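Local coordinates for protein activated BY transcription factor SSRB (Salmonella enterica, PDB 2WNW) that belongs to glycosyl hydrolase family 30 and combines a TIM-barrel domain with a beta-sandwich domain, at residues A[196-201]-A[236-241]; A[241-246]-A[269-274]; A[276-281]-A[318-323]. All coordinates share one frame; numbering follows the deposited sequence.

Interaction 1 (A[196-201]-A[236-241])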
loop_
_atom_site.group_PDB
_atom_site.type_symbol
_atom_site.label_atom_id
_atom_site.label_comp_id
_atom_site.label_asym_id
_atom_site.label_seq_id
_atom_site.Cartn_x
_atom_site.Cartn_y
_atom_site.Cartn_z
ATOM N N GLU A 196 16.784 -17.387 9.446
ATOM C CA GLU A 196 16.209 -18.175 8.350
ATOM C C GLU A 196 16.026 -19.657 8.694
ATOM O O GLU A 196 16.622 -20.531 8.056
ATOM C CB GLU A 196 17.109 -18.047 7.116
ATOM C CG GLU A 196 17.344 -16.613 6.661
ATOM C CD GLU A 196 18.141 -16.529 5.371
ATOM O OE1 GLU A 196 17.812 -17.262 4.417
ATOM O OE2 GLU A 196 19.087 -15.723 5.302
ATOM N N PRO A 197 15.165 -19.958 9.681
ATOM C CA PRO A 197 14.875 -21.317 10.150
ATOM C C PRO A 197 14.333 -22.325 9.143
ATOM O O PRO A 197 14.233 -23.510 9.455
ATOM C CB PRO A 197 13.903 -21.081 11.302
ATOM C CG PRO A 197 13.174 -19.831 10.878
ATOM C CD PRO A 197 14.301 -18.975 10.361
ATOM N N VAL A 198 13.975 -21.876 7.947
ATOM C CA VAL A 198 13.454 -22.800 6.946
ATOM C C VAL A 198 14.384 -22.912 5.747
ATOM O O VAL A 198 14.046 -23.554 4.753
ATOM C CB VAL A 198 12.054 -22.359 6.438
ATOM C CG1 VAL A 198 11.075 -22.291 7.599
ATOM C CG2 VAL A 198 12.151 -21.009 5.737
ATOM N N ALA A 199 15.565 -22.308 5.842
ATOM C CA ALA A 199 16.488 -22.334 4.716
ATOM C C ALA A 199 17.836 -23.008 4.934
ATOM O O ALA A 199 18.587 -22.669 5.849
ATOM C CB ALA A 199 16.714 -20.912 4.208
ATOM N N VAL A 200 18.138 -23.964 4.065
ATOM C CA VAL A 200 19.415 -24.655 4.113
ATOM C C VAL A 200 20.387 -23.793 3.309
ATOM O O VAL A 200 20.060 -23.352 2.210
ATOM C CB VAL A 200 19.337 -26.042 3.443
ATOM C CG1 VAL A 200 20.720 -26.672 3.406
ATOM C CG2 VAL A 200 18.353 -26.939 4.192
ATOM N N LYS A 201 21.567 -23.538 3.860
ATOM C CA LYS A 201 22.577 -22.740 3.167
ATOM C C LYS A 201 23.884 -23.528 3.138
ATOM O O LYS A 201 24.081 -24.413 3.964
ATOM C CB LYS A 201 22.808 -21.418 3.904
ATOM C CG LYS A 201 21.584 -20.518 4.000
ATOM C CD LYS A 201 21.176 -20.003 2.630
ATOM C CE LYS A 201 20.022 -19.024 2.735
ATOM N NZ LYS A 201 19.581 -18.563 1.389
ATOM N N TYR A 236 12.215 -12.526 18.888
ATOM C CA TYR A 236 11.592 -12.488 17.567
ATOM C C TYR A 236 11.700 -13.854 16.901
ATOM O O TYR A 236 12.651 -14.599 17.147
ATOM C CB TYR A 236 12.290 -11.451 16.676
ATOM C CG TYR A 236 12.069 -10.017 17.094
ATOM C CD1 TYR A 236 11.064 -9.247 16.505
ATOM C CD2 TYR A 236 12.841 -9.441 18.098
ATOM C CE1 TYR A 236 10.832 -7.933 16.914
ATOM C CE2 TYR A 236 12.621 -8.131 18.516
ATOM C CZ TYR A 236 11.616 -7.387 17.922
ATOM O OH TYR A 236 11.392 -6.096 18.350
ATOM N N ILE A 237 10.714 -14.180 16.068
ATOM C CA ILE A 237 10.719 -15.436 15.331
ATOM C C ILE A 237 10.680 -15.123 13.830
ATOM O O ILE A 237 10.611 -13.954 13.440
ATOM C CB ILE A 237 9.523 -16.344 15.718
ATOM C CG1 ILE A 237 8.200 -15.606 15.512
ATOM C CG2 ILE A 237 9.668 -16.797 17.174
ATOM C CD1 ILE A 237 6.980 -16.487 15.736
ATOM N N TRP A 238 10.719 -16.176 13.015
ATOM C CA TRP A 238 10.736 -16.111 11.549
ATOM C C TRP A 238 12.133 -15.702 11.092
ATOM O O TRP A 238 12.920 -16.553 10.691
ATOM C CB TRP A 238 9.687 -15.136 10.987
ATOM C CG TRP A 238 9.616 -15.136 9.461
ATOM C CD1 TRP A 238 9.654 -14.044 8.639
ATOM C CD2 TRP A 238 9.494 -16.281 8.593
ATOM N NE1 TRP A 238 9.566 -14.434 7.322
ATOM C CE2 TRP A 238 9.465 -15.796 7.266
ATOM C CE3 TRP A 238 9.405 -17.664 8.810
ATOM C CZ2 TRP A 238 9.351 -16.648 6.159
ATOM C CZ3 TRP A 238 9.292 -18.510 7.711
ATOM C CH2 TRP A 238 9.265 -17.995 6.398
ATOM N N ASP A 239 12.440 -14.409 11.157
ATOM C CA ASP A 239 13.761 -13.907 10.769
ATOM C C ASP A 239 14.109 -14.422 9.371
ATOM O O ASP A 239 15.206 -14.935 9.132
ATOM C CB ASP A 239 14.811 -14.382 11.787
ATOM C CG ASP A 239 16.013 -13.449 11.889
ATOM O OD1 ASP A 239 16.069 -12.443 11.154
ATOM O OD2 ASP A 239 16.907 -13.725 12.717
ATOM N N HIS A 240 13.161 -14.285 8.450
ATOM C CA HIS A 240 13.344 -14.746 7.082
ATOM C C HIS A 240 12.612 -13.786 6.140
ATOM O O HIS A 240 12.125 -12.736 6.571
ATOM C CB HIS A 240 12.817 -16.182 6.961
ATOM C CG HIS A 240 13.261 -16.898 5.721
ATOM N ND1 HIS A 240 14.544 -16.807 5.222
ATOM C CD2 HIS A 240 12.604 -17.756 4.904
ATOM C CE1 HIS A 240 14.659 -17.576 4.156
ATOM N NE2 HIS A 240 13.495 -18.165 3.942
ATOM N N ASP A 241 12.520 -14.137 4.864
ATOM C CA ASP A 241 11.889 -13.252 3.884
ATOM C C ASP A 241 10.399 -12.965 4.072
ATOM O O ASP A 241 9.673 -13.739 4.681
ATOM C CB ASP A 241 12.174 -13.787 2.484
ATOM C CG ASP A 241 13.646 -14.081 2.283
ATOM O OD1 ASP A 241 14.469 -13.195 2.598
ATOM O OD2 ASP A 241 13.984 -15.191 1.822
#

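Interaction 2 (A[241-246]-A[269-274])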
loop_
_atom_site.group_PDB
_atom_site.type_symbol
_atom_site.label_atom_id
_atom_site.label_comp_id
_atom_site.label_asym_id
_atom_site.label_seq_id
_atom_site.Cartn_x
_atom_site.Cartn_y
_atom_site.Cartn_z
ATOM N N ASP A 241 12.520 -14.137 4.864
ATOM C CA ASP A 241 11.889 -13.252 3.884
ATOM C C ASP A 241 10.399 -12.965 4.072
ATOM O O ASP A 241 9.673 -13.739 4.681
ATOM C CB ASP A 241 12.174 -13.787 2.484
ATOM C CG ASP A 241 13.646 -14.081 2.283
ATOM O OD1 ASP A 241 14.469 -13.195 2.598
ATOM O OD2 ASP A 241 13.984 -15.191 1.822
ATOM N N LYS A 242 9.951 -11.841 3.520
ATOM C CA LYS A 242 8.567 -11.411 3.670
ATOM C C LYS A 242 7.466 -12.247 3.015
ATOM O O LYS A 242 6.299 -12.130 3.392
ATOM C CB LYS A 242 8.452 -9.944 3.231
ATOM C CG LYS A 242 9.176 -8.991 4.180
ATOM C CD LYS A 242 9.043 -7.531 3.749
ATOM C CE LYS A 242 10.070 -7.170 2.689
ATOM N NZ LYS A 242 9.853 -5.783 2.181
ATOM N N ASP A 243 7.820 -13.098 2.058
ATOM C CA ASP A 243 6.814 -13.920 1.382
ATOM C C ASP A 243 6.133 -14.968 2.275
ATOM O O ASP A 243 5.009 -15.386 1.992
ATOM C CB ASP A 243 7.439 -14.601 0.164
ATOM C CG ASP A 243 8.527 -15.581 0.545
ATOM O OD1 ASP A 243 8.224 -16.785 0.690
ATOM O OD2 ASP A 243 9.684 -15.140 0.711
ATOM N N GLY A 244 6.796 -15.384 3.351
ATOM C CA GLY A 244 6.205 -16.387 4.229
ATOM C C GLY A 244 5.785 -15.852 5.585
ATOM O O GLY A 244 5.479 -16.613 6.509
ATOM N N LEU A 245 5.751 -14.531 5.694
ATOM C CA LEU A 245 5.406 -13.842 6.934
ATOM C C LEU A 245 4.055 -14.210 7.565
ATOM O O LEU A 245 3.993 -14.622 8.729
ATOM C CB LEU A 245 5.469 -12.335 6.681
ATOM C CG LEU A 245 5.756 -11.370 7.827
ATOM C CD1 LEU A 245 6.964 -11.833 8.621
ATOM C CD2 LEU A 245 5.998 -9.980 7.237
ATOM N N VAL A 246 2.974 -14.059 6.809
ATOM C CA VAL A 246 1.647 -14.355 7.338
ATOM C C VAL A 246 1.438 -15.828 7.687
ATOM O O VAL A 246 0.900 -16.144 8.752
ATOM C CB VAL A 246 0.545 -13.888 6.361
ATOM C CG1 VAL A 246 -0.827 -14.271 6.896
ATOM C CG2 VAL A 246 0.629 -12.373 6.179
ATOM N N TRP A 269 14.535 -9.037 3.180
ATOM C CA TRP A 269 13.962 -8.601 1.907
ATOM C C TRP A 269 14.385 -9.388 0.674
ATOM O O TRP A 269 14.099 -8.976 -0.446
ATOM C CB TRP A 269 14.301 -7.121 1.665
ATOM C CG TRP A 269 15.758 -6.827 1.309
ATOM C CD1 TRP A 269 16.665 -7.685 0.740
ATOM C CD2 TRP A 269 16.424 -5.559 1.410
ATOM N NE1 TRP A 269 17.847 -7.028 0.477
ATOM C CE2 TRP A 269 17.726 -5.722 0.878
ATOM C CE3 TRP A 269 16.045 -4.298 1.895
ATOM C CZ2 TRP A 269 18.652 -4.671 0.817
ATOM C CZ3 TRP A 269 16.972 -3.248 1.833
ATOM C CH2 TRP A 269 18.255 -3.446 1.299
ATOM N N TYR A 270 15.038 -10.525 0.868
ATOM C CA TYR A 270 15.561 -11.278 -0.264
ATOM C C TYR A 270 14.607 -11.845 -1.315
ATOM O O TYR A 270 15.066 -12.291 -2.366
ATOM C CB TYR A 270 16.513 -12.361 0.252
ATOM C CG TYR A 270 17.643 -11.777 1.087
ATOM C CD1 TYR A 270 17.740 -12.043 2.452
ATOM C CD2 TYR A 270 18.591 -10.927 0.516
ATOM C CE1 TYR A 270 18.756 -11.476 3.230
ATOM C CE2 TYR A 270 19.609 -10.355 1.283
ATOM C CZ TYR A 270 19.683 -10.635 2.640
ATOM O OH TYR A 270 20.681 -10.071 3.401
ATOM N N THR A 271 13.300 -11.828 -1.061
ATOM C CA THR A 271 12.351 -12.322 -2.062
ATOM C C THR A 271 11.444 -11.207 -2.599
ATOM O O THR A 271 10.440 -11.471 -3.261
ATOM C CB THR A 271 11.467 -13.472 -1.525
ATOM O OG1 THR A 271 10.730 -13.031 -0.379
ATOM C CG2 THR A 271 12.332 -14.679 -1.157
ATOM N N GLY A 272 11.800 -9.960 -2.316
ATOM C CA GLY A 272 11.001 -8.859 -2.823
ATOM C C GLY A 272 10.198 -8.077 -1.802
ATOM O O GLY A 272 10.349 -8.257 -0.592
ATOM N N ASP A 273 9.320 -7.219 -2.318
ATOM C CA ASP A 273 8.481 -6.335 -1.511
ATOM C C ASP A 273 7.531 -7.006 -0.519
ATOM O O ASP A 273 7.741 -6.934 0.692
ATOM C CB ASP A 273 7.663 -5.415 -2.432
ATOM C CG ASP A 273 8.533 -4.570 -3.360
ATOM O OD1 ASP A 273 9.775 -4.585 -3.210
ATOM O OD2 ASP A 273 7.965 -3.881 -4.242
ATOM N N HIS A 274 6.474 -7.625 -1.037
ATOM C CA HIS A 274 5.472 -8.292 -0.205
ATOM C C HIS A 274 5.024 -7.419 0.966
ATOM O O HIS A 274 4.776 -7.915 2.063
ATOM C CB HIS A 274 6.027 -9.622 0.312
ATOM C CG HIS A 274 6.238 -10.639 -0.767
ATOM N ND1 HIS A 274 5.196 -11.177 -1.492
ATOM C CD2 HIS A 274 7.369 -11.185 -1.272
ATOM C CE1 HIS A 274 5.677 -12.010 -2.398
ATOM N NE2 HIS A 274 6.993 -12.033 -2.287
HETATM O O HOH W 1 11.075 -10.619 0.849
#

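Interaction 3 (A[276-281]-A[318-323])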
loop_
_atom_site.group_PDB
_atom_site.type_symbol
_atom_site.label_atom_id
_atom_site.label_comp_id
_atom_site.label_asym_id
_atom_site.label_seq_id
_atom_site.Cartn_x
_atom_site.Cartn_y
_atom_site.Cartn_z
ATOM N N SER A 276 2.226 -6.037 1.610
ATOM C CA SER A 276 0.893 -6.367 2.110
ATOM C C SER A 276 0.891 -7.332 3.292
ATOM O O SER A 276 -0.006 -7.274 4.137
ATOM C CB SER A 276 0.028 -6.941 0.982
ATOM O OG SER A 276 -0.330 -5.934 0.053
ATOM N N GLN A 277 1.882 -8.219 3.361
ATOM C CA GLN A 277 1.931 -9.170 4.467
ATOM C C GLN A 277 2.327 -8.486 5.769
ATOM O O GLN A 277 1.895 -8.895 6.847
ATOM C CB GLN A 277 2.874 -10.334 4.141
ATOM C CG GLN A 277 2.297 -11.240 3.053
ATOM C CD GLN A 277 2.972 -12.589 2.975
ATOM O OE1 GLN A 277 3.237 -13.224 3.997
ATOM N NE2 GLN A 277 3.239 -13.047 1.754
ATOM N N ILE A 278 3.137 -7.438 5.672
ATOM C CA ILE A 278 3.527 -6.690 6.862
ATOM C C ILE A 278 2.277 -5.970 7.364
ATOM O O ILE A 278 1.945 -6.023 8.548
ATOM C CB ILE A 278 4.588 -5.619 6.553
ATOM C CG1 ILE A 278 5.845 -6.262 5.968
ATOM C CG2 ILE A 278 4.947 -4.867 7.836
ATOM C CD1 ILE A 278 6.879 -5.245 5.543
ATOM N N GLN A 279 1.581 -5.306 6.443
ATOM C CA GLN A 279 0.373 -4.560 6.783
ATOM C C GLN A 279 -0.726 -5.419 7.403
ATOM O O GLN A 279 -1.371 -5.004 8.368
ATOM C CB GLN A 279 -0.171 -3.844 5.546
ATOM C CG GLN A 279 -1.341 -2.931 5.855
ATOM C CD GLN A 279 -1.447 -1.789 4.875
ATOM O OE1 GLN A 279 -1.737 -1.992 3.695
ATOM N NE2 GLN A 279 -1.199 -0.574 5.356
ATOM N N TYR A 280 -0.937 -6.612 6.857
ATOM C CA TYR A 280 -1.960 -7.509 7.389
ATOM C C TYR A 280 -1.637 -7.867 8.842
ATOM O O TYR A 280 -2.511 -7.840 9.706
ATOM C CB TYR A 280 -2.042 -8.795 6.558
ATOM C CG TYR A 280 -3.187 -9.710 6.955
ATOM C CD1 TYR A 280 -4.512 -9.360 6.689
ATOM C CD2 TYR A 280 -2.946 -10.922 7.599
ATOM C CE1 TYR A 280 -5.568 -10.196 7.052
ATOM C CE2 TYR A 280 -3.994 -11.766 7.969
ATOM C CZ TYR A 280 -5.300 -11.398 7.691
ATOM O OH TYR A 280 -6.338 -12.229 8.051
ATOM N N LEU A 281 -0.381 -8.212 9.107
ATOM C CA LEU A 281 0.015 -8.569 10.466
ATOM C C LEU A 281 -0.026 -7.361 11.395
ATOM O O LEU A 281 -0.279 -7.495 12.595
ATOM C CB LEU A 281 1.421 -9.184 10.480
ATOM C CG LEU A 281 1.590 -10.563 9.829
ATOM C CD1 LEU A 281 2.973 -11.104 10.182
ATOM C CD2 LEU A 281 0.516 -11.528 10.324
ATOM N N ILE A 318 10.928 2.450 2.675
ATOM C CA ILE A 318 9.694 3.226 2.621
ATOM C C ILE A 318 8.478 2.309 2.689
ATOM O O ILE A 318 7.562 2.541 3.476
ATOM C CB ILE A 318 9.640 4.092 1.339
ATOM C CG1 ILE A 318 10.725 5.174 1.414
ATOM C CG2 ILE A 318 8.259 4.721 1.184
ATOM C CD1 ILE A 318 10.913 5.966 0.130
ATOM N N GLY A 319 8.477 1.259 1.875
ATOM C CA GLY A 319 7.360 0.330 1.881
ATOM C C GLY A 319 7.148 -0.350 3.225
ATOM O O GLY A 319 6.013 -0.483 3.692
ATOM N N ASN A 320 8.237 -0.788 3.850
ATOM C CA ASN A 320 8.149 -1.455 5.143
ATOM C C ASN A 320 7.507 -0.551 6.187
ATOM O O ASN A 320 6.547 -0.939 6.847
ATOM C CB ASN A 320 9.545 -1.876 5.628
ATOM C CG ASN A 320 10.096 -3.065 4.864
ATOM O OD1 ASN A 320 11.257 -3.442 5.031
ATOM N ND2 ASN A 320 9.267 -3.664 4.029
ATOM N N PHE A 321 8.030 0.661 6.332
ATOM C CA PHE A 321 7.484 1.572 7.328
ATOM C C PHE A 321 6.050 2.007 7.040
ATOM O O PHE A 321 5.255 2.166 7.964
ATOM C CB PHE A 321 8.423 2.767 7.505
ATOM C CG PHE A 321 9.682 2.422 8.255
ATOM C CD1 PHE A 321 9.620 2.002 9.582
ATOM C CD2 PHE A 321 10.923 2.477 7.630
ATOM C CE1 PHE A 321 10.773 1.643 10.277
ATOM C CE2 PHE A 321 12.086 2.119 8.317
ATOM C CZ PHE A 321 12.010 1.700 9.643
ATOM N N LYS A 322 5.703 2.182 5.769
ATOM C CA LYS A 322 4.332 2.560 5.440
ATOM C C LYS A 322 3.403 1.398 5.778
ATOM O O LYS A 322 2.218 1.594 6.044
ATOM C CB LYS A 322 4.189 2.882 3.950
ATOM C CG LYS A 322 4.806 4.200 3.534
ATOM C CD LYS A 322 3.768 5.115 2.894
ATOM C CE LYS A 322 2.659 5.480 3.858
ATOM N NZ LYS A 322 1.619 6.354 3.225
ATOM N N SER A 323 3.953 0.187 5.779
ATOM C CA SER A 323 3.163 -1.012 6.044
ATOM C C SER A 323 3.113 -1.524 7.485
ATOM O O SER A 323 2.462 -2.531 7.746
ATOM C CB SER A 323 3.634 -2.136 5.121
ATOM O OG SER A 323 3.549 -1.710 3.772
#

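Interaction 1 (A[196-201]-A[236-241])
Glu196 and His240 come together in the TIM barrel where the loop after strand 190-192 meets the end of the adjacent strand 234-239 and the corner that follows it, joined by a single main-chain hydrogen bond and by side chains packed round the imidazole. The contact thus sits at the C-terminal ends of the strands, the side on which TIM-barrel proteins carry their active sites. Glu196 N donates to Asp239 O at 2.9 Å. Beyond this bond the chain enters a type I turn, closed by Ala199 N bonding to Glu196 O at 3.0 Å. The turn presents three side chains to His240. A chi1 of -165° sets CG of His240 opposite the main-chain nitrogen and brings the imidazole up to residues 196-199. Glu196 CG touches ND1 of that ring at 3.2 Å, and the Glu196 carboxylate plane is turned 25° from the ring plane. Val198 CG2 reaches His240 CD2 at 3.4 Å, while Ala199 CB lies 3.9 Å from His240 CE1. The other methyl of Val198, CG1, approaches the Trp238 indole. Further out, Glu196 OE1 has a long salt bridge with Lys201 NZ, and OE2 bonds a glycerol molecule, probably from the crystallisation liquor. Asp239 points its carboxylate elsewhere: OD1 bonds His268 and Ser293, whereas OD2 takes Ser192 and a salt bridge to Arg87, an arrangement that ties several barrel strands together. Trp238 packs against the corner at His240: His240 CB lies over the centre of one indole face, and Trp238 NE1, with its partner in the ring plane, donates to Asp241 O at 2.7 Å.

Interaction 2 (A[241-246]-A[269-274])
Asp243 and Thr271 clasp two successive strand-to-helix loops of the TIM barrel, the one entering helix 245-252 and the one between strand 264-268 and helix 275-284. Asp243 CG lies between its backbone N and carbonyl carbon (chi1 64°), which turns the carboxylate toward Thr271. Thr271 OG1 donates to Asp243 OD2 at 2.6 Å on the anti side of the carboxylate, 21° out of its plane, and the two side chains cross at about a right angle. The CB of the same aspartate sits over a face of the His274 imidazole in a CH-pi contact, 3.8 Å from the ring centroid. His274 ND1 itself bonds Ser387 of the second subunit, so this loop also takes part in the dimer contact. Lys242 runs past His274 CB and bends at chi3 (-83°), bringing NZ to Asp273 O at 2.8 Å in the carbonyl plane, on a lone pair; a salt bridge to Asp316 grips the ammonium as well. At the other end Asp241 OD1 receives a weak bond from Tyr270 N at 3.2 Å, and the Tyr270 hydroxyl bonds Glu294. A water links the loops: it accepts from Lys242 N at 3.1 Å and donates to Thr271 OG1 at 2.7 Å and to Gly272 O at 2.9 Å.

Interaction 3 (A[276-281]-A[318-323])
Ile278 packs against Ser323 and Asn320 where the C-terminal end of helix 305-322 meets the middle of helix 275-284, two consecutive outer helices of the TIM barrel. Its CB starts the contact, 3.9 Å from Ser323 CB. The CG2 branch leans on the main chain there, 3.4 Å from Ser323 O. CG1 takes the other direction, anti to the carbonyl carbon, and with chi2 extended at 175° it carries CD1 away from the serine to the carboxamide of Asn320, whose CG lies 3.9 Å from the methyl. The side chain thus reaches from Ser323 to Asn320, and it also touches Leu245 of the preceding helix 245-252 and Leu290 of barrel strand 289-294. Gln279 meets the same oxygen, Ser323 O, with CA and CB: its CA makes a CA-H...O contact at 3.1 Å, with 132° at the hydrogen, and its CB lies 3.7 Å away. Toward the second subunit, Gln279 packs on the Gln279 of that copy, while Lys322 bonds Ser276 of the other chain and forms a salt bridge with Glu395 of its own. The serine hydroxyl turns back toward helix 305-322, Ser323 OG donating to Gly319 O at 2.8 Å.

Overall arrangement
The three contacts follow one another round the TIM barrel. Interactions 1 and 2 share Asp241 and have centres 11 Å apart; between them Trp238 CD1 packs 3.5 Å from Leu245 CD1. Interaction 3 has its centre another 11 Å from that of interaction 2, and Gln277 bridges the pair, its OE1 accepting from Val246 N and its NE2 donating to Asp243 O, both at 2.9 Å. Interactions 1 and 3 do not touch, their centres being about 19 Å apart. Glycerol, probably from the crystallisation liquor, is bound near each contact, at Glu196, Asp273 and Ser276. Interactions 2 and 3 also border the second subunit, whereas no other chain reaches interaction 1.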